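Side-chain contacts in SAR-endolysin (Enterobacteria phage P1, PDB 1XJU), which cleaves the beta-1,4-glycosidic bonds of host peptidoglycan once released from the inner membrane into the periplasm, so that the phage progeny can escape: residues A85-C90 with K140-K145; I59-I64 with N76-M81; H110-K115 with C122-D127. One frame throughout, in Å; residues are numbered along the deposited sequence.

Interaction 1 (A85-C90 with K140-K145)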
loop_
_atom_site.group_PDB
_atom_site.type_symbol
_atom_site.label_atom_id
_atom_site.label_comp_id
_atom_site.label_asym_id
_atom_site.label_seq_id
_atom_site.Cartn_x
_atom_site.Cartn_y
_atom_site.Cartn_z
ATOM N N ALA A 85 1.601 -1.428 0.489
ATOM C CA ALA A 85 2.692 -1.240 -0.456
ATOM C C ALA A 85 2.340 -1.876 -1.812
ATOM O O ALA A 85 2.693 -1.338 -2.855
ATOM C CB ALA A 85 3.977 -1.793 0.090
ATOM N N PHE A 86 1.678 -3.011 -1.810
ATOM C CA PHE A 86 1.256 -3.667 -3.046
ATOM C C PHE A 86 0.320 -2.747 -3.807
ATOM O O PHE A 86 0.413 -2.592 -5.030
ATOM C CB PHE A 86 0.579 -4.985 -2.722
ATOM C CG PHE A 86 0.052 -5.717 -3.912
ATOM C CD1 PHE A 86 -1.229 -5.537 -4.343
ATOM C CD2 PHE A 86 0.869 -6.626 -4.595
ATOM C CE1 PHE A 86 -1.730 -6.215 -5.444
ATOM C CE2 PHE A 86 0.362 -7.343 -5.682
ATOM C CZ PHE A 86 -0.953 -7.113 -6.100
ATOM N N ASN A 87 -0.627 -2.149 -3.101
ATOM C CA ASN A 87 -1.699 -1.372 -3.723
ATOM C C ASN A 87 -1.226 0.009 -4.124
ATOM O O ASN A 87 -1.682 0.528 -5.150
ATOM C CB ASN A 87 -2.842 -1.301 -2.698
ATOM C CG ASN A 87 -4.178 -0.909 -3.204
ATOM O OD1 ASN A 87 -4.951 -0.317 -2.393
ATOM N ND2 ASN A 87 -4.581 -1.383 -4.434
ATOM N N MET A 88 -0.340 0.629 -3.326
ATOM C CA MET A 88 0.022 2.038 -3.479
ATOM C C MET A 88 1.438 2.270 -3.959
ATOM O O MET A 88 1.712 3.355 -4.489
ATOM C CB MET A 88 -0.156 2.772 -2.153
ATOM C CG MET A 88 -1.569 2.646 -1.576
ATOM S SD MET A 88 -2.887 3.133 -2.706
ATOM C CE MET A 88 -2.801 4.925 -2.472
ATOM N N GLY A 89 2.314 1.294 -3.844
ATOM C CA GLY A 89 3.708 1.441 -4.212
ATOM C C GLY A 89 4.543 1.948 -3.067
ATOM O O GLY A 89 4.084 2.700 -2.181
ATOM N N CYS A 90 5.801 1.548 -3.089
ATOM C CA CYS A 90 6.722 1.896 -1.985
ATOM C C CYS A 90 6.971 3.393 -1.892
ATOM O O CYS A 90 6.910 3.980 -0.794
ATOM C CB CYS A 90 8.033 1.157 -2.131
ATOM S SG CYS A 90 8.967 1.004 -0.589
ATOM N N LYS A 140 -10.089 4.517 0.879
ATOM C CA LYS A 140 -10.323 4.727 2.302
ATOM C C LYS A 140 -10.781 3.447 2.986
ATOM O O LYS A 140 -10.277 3.088 4.081
ATOM C CB LYS A 140 -11.366 5.825 2.492
ATOM C CG LYS A 140 -11.459 6.212 3.925
ATOM C CD LYS A 140 -12.545 7.218 4.172
ATOM C CE LYS A 140 -13.926 6.670 3.900
ATOM N NZ LYS A 140 -15.006 7.606 4.491
ATOM N N ILE A 141 -11.696 2.717 2.393
ATOM C CA ILE A 141 -12.168 1.496 2.956
ATOM C C ILE A 141 -11.033 0.479 3.123
ATOM O O ILE A 141 -10.884 -0.182 4.180
ATOM C CB ILE A 141 -13.265 0.903 2.059
ATOM C CG1 ILE A 141 -14.540 1.710 2.146
ATOM C CG2 ILE A 141 -13.565 -0.495 2.511
ATOM C CD1 ILE A 141 -15.569 1.248 1.103
ATOM N N ARG A 142 -10.243 0.319 2.078
ATOM C CA ARG A 142 -9.086 -0.561 2.057
ATOM C C ARG A 142 -8.146 -0.203 3.182
ATOM O O ARG A 142 -7.692 -1.121 3.877
ATOM C CB ARG A 142 -8.445 -0.457 0.682
ATOM C CG ARG A 142 -7.183 -1.225 0.500
ATOM C CD ARG A 142 -7.308 -2.697 0.767
ATOM N NE ARG A 142 -6.037 -3.399 0.385
ATOM C CZ ARG A 142 -5.723 -3.898 -0.811
ATOM N NH1 ARG A 142 -6.668 -3.970 -1.759
ATOM N NH2 ARG A 142 -4.545 -4.460 -1.046
ATOM N N ARG A 143 -7.774 1.049 3.282
ATOM C CA ARG A 143 -6.836 1.478 4.339
ATOM C C ARG A 143 -7.377 1.176 5.726
ATOM O O ARG A 143 -6.618 0.790 6.627
ATOM C CB ARG A 143 -6.516 2.939 4.221
ATOM C CG ARG A 143 -5.723 3.347 2.968
ATOM C CD ARG A 143 -4.343 2.797 2.831
ATOM N NE ARG A 143 -4.275 1.521 2.169
ATOM C CZ ARG A 143 -4.319 1.377 0.844
ATOM N NH1 ARG A 143 -4.162 0.197 0.313
ATOM N NH2 ARG A 143 -4.550 2.435 0.072
ATOM N N GLU A 144 -8.673 1.358 5.930
ATOM C CA GLU A 144 -9.261 1.088 7.261
ATOM C C GLU A 144 -9.258 -0.373 7.568
ATOM O O GLU A 144 -8.967 -0.792 8.709
ATOM C CB GLU A 144 -10.651 1.721 7.359
ATOM C CG GLU A 144 -10.595 3.240 7.268
ATOM C CD GLU A 144 -11.937 3.933 7.137
ATOM O OE1 GLU A 144 -12.935 3.217 6.951
ATOM O OE2 GLU A 144 -11.964 5.204 7.180
ATOM N N LYS A 145 -9.517 -1.221 6.606
ATOM C CA LYS A 145 -9.438 -2.634 6.825
ATOM C C LYS A 145 -7.988 -3.094 7.101
ATOM O O LYS A 145 -7.730 -3.902 8.011
ATOM C CB LYS A 145 -9.988 -3.421 5.635
ATOM C CG LYS A 145 -11.464 -3.296 5.469
ATOM C CD LYS A 145 -11.991 -4.014 4.288
ATOM C CE LYS A 145 -13.496 -3.786 4.189
ATOM N NZ LYS A 145 -14.312 -4.342 5.300
#
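Asn87 and Arg142 are the closest CA pair between segments 85-90 and 140-145, 9.4 Å from CA to CA, a gap bridged by side chains alone. Helices 75-88 and 137-151, on which they lie, belong to the helical phage-lysozyme fold of glycosyl hydrolase family 24, and the contact is buried close to the centre of the chain. Asn87 carries it. With its CG anti to the backbone N (chi1 -163°), the amide reaches two arginines, one over its face and one at its oxygen. Arg142 comes from the opposite direction and stacks its guanidinium on the amide, the planes only 4° apart and Asn87 OD1 4.0 Å above the centre of the guanidinium. Arg143 instead meets the same oxygen within its own plane: NH1 donates to Asn87 OD1 on a lone pair, 2.9 Å away with an N-H...O angle of 157°. Its chain, bent at chi2 and chi3, brings the guanidinium back toward helix 75-88. Glu146, one turn on, forms salt bridges with NE of both arginines, which probably offsets their charges in this buried place and helps to fix their rotation. The other end of the Asn87 amide, ND2, donates to the carbonyls of Tyr21 and Cys23; Cys23 is an active-site residue, here locked in the disulfide with Cys16 of the inactive form. Asn87 thus ties the active-site loop to helix 137-151. Beyond it, Met88 bends at chi2 and chi3 beside Arg143, and its SD lies 3.3 Å from Arg143 NH2, a nitrogen that donates to the carbonyl oxygen of Phe128.

Interaction 2 (I59-I64 with N76-M81)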
loop_
_atom_site.group_PDB
_atom_site.type_symbol
_atom_site.label_atom_id
_atom_site.label_comp_id
_atom_site.label_asym_id
_atom_site.label_seq_id
_atom_site.Cartn_x
_atom_site.Cartn_y
_atom_site.Cartn_z
ATOM N N ILE A 59 7.931 -7.760 -3.992
ATOM C CA ILE A 59 8.425 -6.439 -4.037
ATOM C C ILE A 59 7.825 -5.581 -2.931
ATOM O O ILE A 59 8.526 -4.783 -2.291
ATOM C CB ILE A 59 8.194 -5.777 -5.436
ATOM C CG1 ILE A 59 9.089 -6.415 -6.487
ATOM C CG2 ILE A 59 8.503 -4.323 -5.402
ATOM C CD1 ILE A 59 8.698 -6.073 -7.894
ATOM N N ALA A 60 6.553 -5.767 -2.651
ATOM C CA ALA A 60 5.901 -5.086 -1.541
ATOM C C ALA A 60 6.503 -5.471 -0.212
ATOM O O ALA A 60 6.779 -4.608 0.632
ATOM C CB ALA A 60 4.403 -5.351 -1.601
ATOM N N GLU A 61 6.719 -6.749 0.024
ATOM C CA GLU A 61 7.347 -7.217 1.252
ATOM C C GLU A 61 8.721 -6.629 1.371
ATOM O O GLU A 61 9.127 -6.222 2.473
ATOM C CB GLU A 61 7.399 -8.762 1.290
ATOM C CG GLU A 61 6.059 -9.383 1.448
ATOM C CD GLU A 61 6.024 -10.816 1.948
ATOM O OE1 GLU A 61 4.928 -11.397 1.911
ATOM O OE2 GLU A 61 7.037 -11.322 2.474
ATOM N N ARG A 62 9.473 -6.580 0.266
ATOM C CA ARG A 62 10.811 -6.000 0.290
ATOM C C ARG A 62 10.778 -4.519 0.620
ATOM O O ARG A 62 11.641 -4.038 1.388
ATOM C CB ARG A 62 11.533 -6.221 -1.037
ATOM C CG ARG A 62 12.928 -5.711 -1.005
ATOM C CD ARG A 62 13.792 -6.218 -2.153
ATOM N NE ARG A 62 15.201 -5.877 -1.845
ATOM C CZ ARG A 62 15.728 -4.689 -1.969
ATOM N NH1 ARG A 62 16.982 -4.494 -1.580
ATOM N NH2 ARG A 62 15.048 -3.683 -2.500
ATOM N N CYS A 63 9.803 -3.800 0.102
ATOM C CA CYS A 63 9.612 -2.414 0.472
ATOM C C CYS A 63 9.490 -2.271 1.994
ATOM O O CYS A 63 10.152 -1.430 2.633
ATOM C CB CYS A 63 8.328 -1.922 -0.183
ATOM S SG CYS A 63 7.772 -0.287 0.440
ATOM N N ILE A 64 8.604 -3.064 2.591
ATOM C CA ILE A 64 8.398 -2.981 4.033
ATOM C C ILE A 64 9.655 -3.375 4.808
ATOM O O ILE A 64 9.999 -2.727 5.811
ATOM C CB ILE A 64 7.122 -3.770 4.409
ATOM C CG1 ILE A 64 5.888 -3.268 3.632
ATOM C CG2 ILE A 64 6.865 -3.773 5.891
ATOM C CD1 ILE A 64 5.690 -1.749 3.677
ATOM N N ASN A 76 0.881 -9.263 11.771
ATOM C CA ASN A 76 -0.283 -8.549 11.309
ATOM C C ASN A 76 0.079 -7.172 10.753
ATOM O O ASN A 76 -0.369 -6.837 9.634
ATOM C CB ASN A 76 -1.301 -8.412 12.439
ATOM C CG ASN A 76 -1.988 -9.700 12.800
ATOM O OD1 ASN A 76 -2.012 -10.648 11.994
ATOM N ND2 ASN A 76 -2.532 -9.765 14.020
ATOM N N ALA A 77 0.906 -6.417 11.453
ATOM C CA ALA A 77 1.332 -5.137 10.939
ATOM C C ALA A 77 2.110 -5.314 9.637
ATOM O O ALA A 77 1.936 -4.554 8.658
ATOM C CB ALA A 77 2.146 -4.388 11.957
ATOM N N PHE A 78 3.011 -6.279 9.598
ATOM C CA PHE A 78 3.786 -6.522 8.400
ATOM C C PHE A 78 2.875 -6.801 7.224
ATOM O O PHE A 78 3.130 -6.309 6.095
ATOM C CB PHE A 78 4.721 -7.709 8.600
ATOM C CG PHE A 78 5.502 -8.052 7.369
ATOM C CD1 PHE A 78 6.638 -7.348 7.045
ATOM C CD2 PHE A 78 5.010 -8.992 6.473
ATOM C CE1 PHE A 78 7.292 -7.615 5.860
ATOM C CE2 PHE A 78 5.659 -9.201 5.289
ATOM C CZ PHE A 78 6.785 -8.537 5.008
ATOM N N SER A 79 1.889 -7.608 7.441
ATOM C CA SER A 79 0.981 -8.052 6.371
ATOM C C SER A 79 0.089 -6.921 5.919
ATOM O O SER A 79 -0.118 -6.741 4.700
ATOM C CB SER A 79 0.154 -9.214 6.895
ATOM O OG SER A 79 0.976 -10.334 7.186
ATOM N N ALA A 80 -0.397 -6.088 6.850
ATOM C CA ALA A 80 -1.152 -4.900 6.479
ATOM C C ALA A 80 -0.314 -3.937 5.685
ATOM O O ALA A 80 -0.779 -3.365 4.672
ATOM C CB ALA A 80 -1.708 -4.254 7.718
ATOM N N MET A 81 0.926 -3.723 6.111
ATOM C CA MET A 81 1.801 -2.786 5.420
ATOM C C MET A 81 2.175 -3.296 4.031
ATOM O O MET A 81 2.285 -2.528 3.069
ATOM C CB MET A 81 3.063 -2.532 6.262
ATOM C CG MET A 81 2.765 -1.700 7.513
ATOM S SD MET A 81 2.210 -0.004 7.157
ATOM C CE MET A 81 3.728 0.715 6.464
#
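Ile64 and Phe78 meet where helix 46-67 and helix 75-88, consecutive helices of the phage-lysozyme fold, pack against each other; the axes of the two short segments approach to 9.7 Å at 122° between their directions. The Phe78 ring reaches across because its CG stands anti to the backbone N (chi1 177°), which carries the ring to helix 46-67 alongside both Glu61 and Ile64. The two branches of Ile64 divide the work. Ile64 CG2, itself anti to the backbone N, touches the ring at Phe78 CD1, 3.8 Å away, while the CG1-CD1 branch turns toward Met81. There Ile64 CD1 packs against Met81 CB at 3.8 Å and lies 3.5 Å from the Met81 carbonyl oxygen, the two side chains crossing at about a right angle. The thioether chain of Met81, folded at chi2 and chi3, leads on to Phe68 and Met121. On the other flank Glu61 runs extended past the rim of the ring: Glu61 CD sits in the ring plane, 3.7 Å from Phe78 CE2, with the carboxylate plane turned 89° to the ring. Its oxygens are held by the N-terminal residues, OE1 by Thr2 OG1 and OE2 by Arg1 N, and Arg1 also makes a cation-pi contact with Phe78. No hydrogen bond joins segments 59-64 and 76-81. Cohesion is therefore mainly apolar, and the carboxylate at the ring edge, where aromatic hydrogens carry partial positive charge, is probably mildly favourable as well.

Interaction 3 (H110-K115 with C122-D127); sequences HKWAQK and CNHLPD. With SO4 (sulfate ion), chain D.
Trp112 and His124 bring their rings together at the surface, where helix 108-114 meets the turn that follows helix 118-123. The contact joins two consecutive short helices, 108-114 and 118-123, of the phage-lysozyme fold, away from the active-site residues. The five-membered ring of the indole and the imidazole are inclined by 30° and slid well apart, with centroids 5.3 Å from each other, so they overlap little and touch mainly through one side of each. Trp112 CD1 comes to 3.7 Å from His124 CD2, and Trp112 NE1 lies 3.8 Å from His124 NE2. Both side chains place CG beside the backbone N, which directs the two rings into the space between the segments, where they approach each other at a slant. The benzene part of the indole extends away from the imidazole. Trp112 also touches Asn120 and Met121 of helix 118-123, and His124 rests on Ser108 and Ile109, the opening residues of helix 108-114.

The rotation of the imidazole is set by a second interaction, within its own segment. His124 ND1 donates to Asp127 OD2, 2.6 Å away, with an N-H...O angle of 159°; the oxygen lies almost in the ring plane and accepts on its syn side, though the donor is tilted clearly out of the carboxylate plane. The 3-10 turn 125-127 brings the carboxylate to this position, closed by the backbone bond from Asp127 N to His124 O.

Next to Trp112, Lys111 bends at its last torsion and gives NZ to O4 of a sulfate, probably from the crystallisation liquor, while also forming a salt bridge with Glu106. The carboxylate of Asp127 would probably favour a protonated His124 ring. Between His124 and Trp112 themselves the contact is van der Waals, with the bond to Asp127 fixing how the imidazole is turned against the indole.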
loop_
_atom_site.group_PDB
_atom_site.type_symbol
_atom_site.label_atom_id
_atom_site.label_comp_id
_atom_site.label_asym_id
_atom_site.label_seq_id
_atom_site.Cartn_x
_atom_site.Cartn_y
_atom_site.Cartn_z
ATOM N N HIS A 110 5.990 6.415 7.584
ATOM C CA HIS A 110 7.385 6.040 7.564
ATOM C C HIS A 110 8.127 6.470 8.839
ATOM O O HIS A 110 8.945 5.700 9.369
ATOM C CB HIS A 110 8.056 6.605 6.301
ATOM C CG HIS A 110 9.494 6.205 6.131
ATOM N ND1 HIS A 110 10.551 6.961 6.620
ATOM C CD2 HIS A 110 10.066 5.147 5.508
ATOM C CE1 HIS A 110 11.687 6.368 6.269
ATOM N NE2 HIS A 110 11.434 5.237 5.654
ATOM N N LYS A 111 7.858 7.663 9.290
ATOM C CA LYS A 111 8.462 8.148 10.531
ATOM C C LYS A 111 8.193 7.168 11.675
ATOM O O LYS A 111 9.094 6.824 12.428
ATOM C CB LYS A 111 7.920 9.522 10.873
ATOM C CG LYS A 111 8.534 10.601 10.042
ATOM C CD LYS A 111 8.114 11.952 10.518
ATOM C CE LYS A 111 8.633 13.061 9.613
ATOM N NZ LYS A 111 10.082 13.198 9.623
ATOM N N TRP A 112 6.936 6.777 11.839
ATOM C CA TRP A 112 6.600 5.892 12.929
ATOM C C TRP A 112 7.148 4.508 12.754
ATOM O O TRP A 112 7.591 3.888 13.727
ATOM C CB TRP A 112 5.091 5.885 13.169
ATOM C CG TRP A 112 4.547 7.161 13.695
ATOM C CD1 TRP A 112 3.580 7.904 13.147
ATOM C CD2 TRP A 112 4.907 7.816 14.918
ATOM N NE1 TRP A 112 3.289 8.997 13.948
ATOM C CE2 TRP A 112 4.082 8.942 15.054
ATOM C CE3 TRP A 112 5.801 7.538 15.946
ATOM C CZ2 TRP A 112 4.199 9.827 16.122
ATOM C CZ3 TRP A 112 5.872 8.417 17.043
ATOM C CH2 TRP A 112 5.070 9.517 17.104
ATOM N N ALA A 113 7.151 3.989 11.524
ATOM C CA ALA A 113 7.750 2.670 11.291
ATOM C C ALA A 113 9.239 2.679 11.669
ATOM O O ALA A 113 9.717 1.731 12.277
ATOM C CB ALA A 113 7.603 2.319 9.809
ATOM N N GLN A 114 9.945 3.748 11.347
ATOM C CA GLN A 114 11.352 3.815 11.662
ATOM C C GLN A 114 11.620 3.842 13.163
ATOM O O GLN A 114 12.709 3.475 13.592
ATOM C CB GLN A 114 11.994 4.974 10.969
ATOM C CG GLN A 114 12.115 4.789 9.460
ATOM C CD GLN A 114 13.107 3.748 9.101
ATOM O OE1 GLN A 114 14.144 3.650 9.757
ATOM N NE2 GLN A 114 12.828 2.950 8.082
ATOM N N LYS A 115 10.640 4.270 13.941
ATOM C CA LYS A 115 10.720 4.250 15.379
ATOM C C LYS A 115 10.152 2.984 15.986
ATOM O O LYS A 115 10.100 2.894 17.222
ATOM C CB LYS A 115 10.019 5.490 15.937
ATOM C CG LYS A 115 10.712 6.817 15.588
ATOM C CD LYS A 115 9.832 8.010 15.919
ATOM C CE LYS A 115 10.426 9.364 15.590
ATOM N NZ LYS A 115 9.523 10.481 16.018
ATOM N N CYS A 122 0.243 2.094 12.031
ATOM C CA CYS A 122 -1.031 1.552 11.593
ATOM C C CYS A 122 -2.077 2.627 11.473
ATOM O O CYS A 122 -2.915 2.627 10.513
ATOM C CB CYS A 122 -1.537 0.504 12.607
ATOM S SG CYS A 122 -0.532 -0.996 12.833
ATOM N N ASN A 123 -2.102 3.520 12.449
ATOM C CA ASN A 123 -3.098 4.570 12.457
ATOM C C ASN A 123 -2.933 5.598 11.358
ATOM O O ASN A 123 -3.846 6.381 11.127
ATOM C CB ASN A 123 -3.163 5.220 13.829
ATOM C CG ASN A 123 -3.897 4.356 14.824
ATOM O OD1 ASN A 123 -4.744 3.558 14.467
ATOM N ND2 ASN A 123 -3.543 4.492 16.093
ATOM N N HIS A 124 -1.806 5.587 10.667
ATOM C CA HIS A 124 -1.605 6.430 9.492
ATOM C C HIS A 124 -1.890 5.756 8.175
ATOM O O HIS A 124 -1.727 6.400 7.124
ATOM C CB HIS A 124 -0.225 7.043 9.519
ATOM C CG HIS A 124 -0.139 8.196 10.474
ATOM N ND1 HIS A 124 -0.494 9.485 10.108
ATOM C CD2 HIS A 124 0.164 8.248 11.795
ATOM C CE1 HIS A 124 -0.368 10.288 11.153
ATOM N NE2 HIS A 124 0.010 9.558 12.185
ATOM N N LEU A 125 -2.302 4.493 8.165
ATOM C CA LEU A 125 -2.665 3.848 6.904
ATOM C C LEU A 125 -3.720 4.674 6.173
ATOM O O LEU A 125 -3.626 4.820 4.943
ATOM C CB LEU A 125 -3.091 2.382 7.154
ATOM C CG LEU A 125 -1.863 1.451 7.223
ATOM C CD1 LEU A 125 -2.233 0.168 7.870
ATOM C CD2 LEU A 125 -1.330 1.183 5.823
ATOM N N PRO A 126 -4.754 5.198 6.841
ATOM C CA PRO A 126 -5.750 5.995 6.108
ATOM C C PRO A 126 -5.240 7.327 5.607
ATOM O O PRO A 126 -6.064 8.109 5.019
ATOM C CB PRO A 126 -6.934 6.117 7.108
ATOM C CG PRO A 126 -6.692 4.940 8.028
ATOM C CD PRO A 126 -5.205 4.896 8.221
ATOM N N ASP A 127 -3.970 7.634 5.667
ATOM C CA ASP A 127 -3.395 8.813 5.029
ATOM C C ASP A 127 -3.215 8.591 3.527
ATOM O O ASP A 127 -2.815 9.552 2.815
ATOM C CB ASP A 127 -2.002 9.188 5.560
ATOM C CG ASP A 127 -2.006 9.611 6.995
ATOM O OD1 ASP A 127 -3.131 9.872 7.540
ATOM O OD2 ASP A 127 -0.921 9.797 7.534
HETATM S S SO4 D . 10.318 16.007 7.234
HETATM O O1 SO4 D . 11.148 17.120 6.887
HETATM O O2 SO4 D . 10.419 14.981 6.186
HETATM O O3 SO4 D . 8.947 16.452 7.436
HETATM O O4 SO4 D . 10.774 15.574 8.546
#

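Following the chain from the N terminus, interaction 2 closes first: helix 75-88 turns back on helix 46-67 over a short connection. Helix 75-88 then runs on into interaction 1, which opens at its C-terminal end and closes only at helix 137-151, some fifty residues later. Interaction 3 opens and closes within that long excursion, joining helix 108-114 to the turn after helix 118-123. Interactions 1 and 2 are also linked covalently by the Cys63-Cys90 disulfide, and Ala60 packs on Ala85. Interactions 1 and 2 thus tie helix 75-88 to helices 137-151 and 46-67, and interaction 3 adds the 108-127 region alongside, Leu125 touching Arg143 through its carbonyl oxygen and Met81 through its CD2.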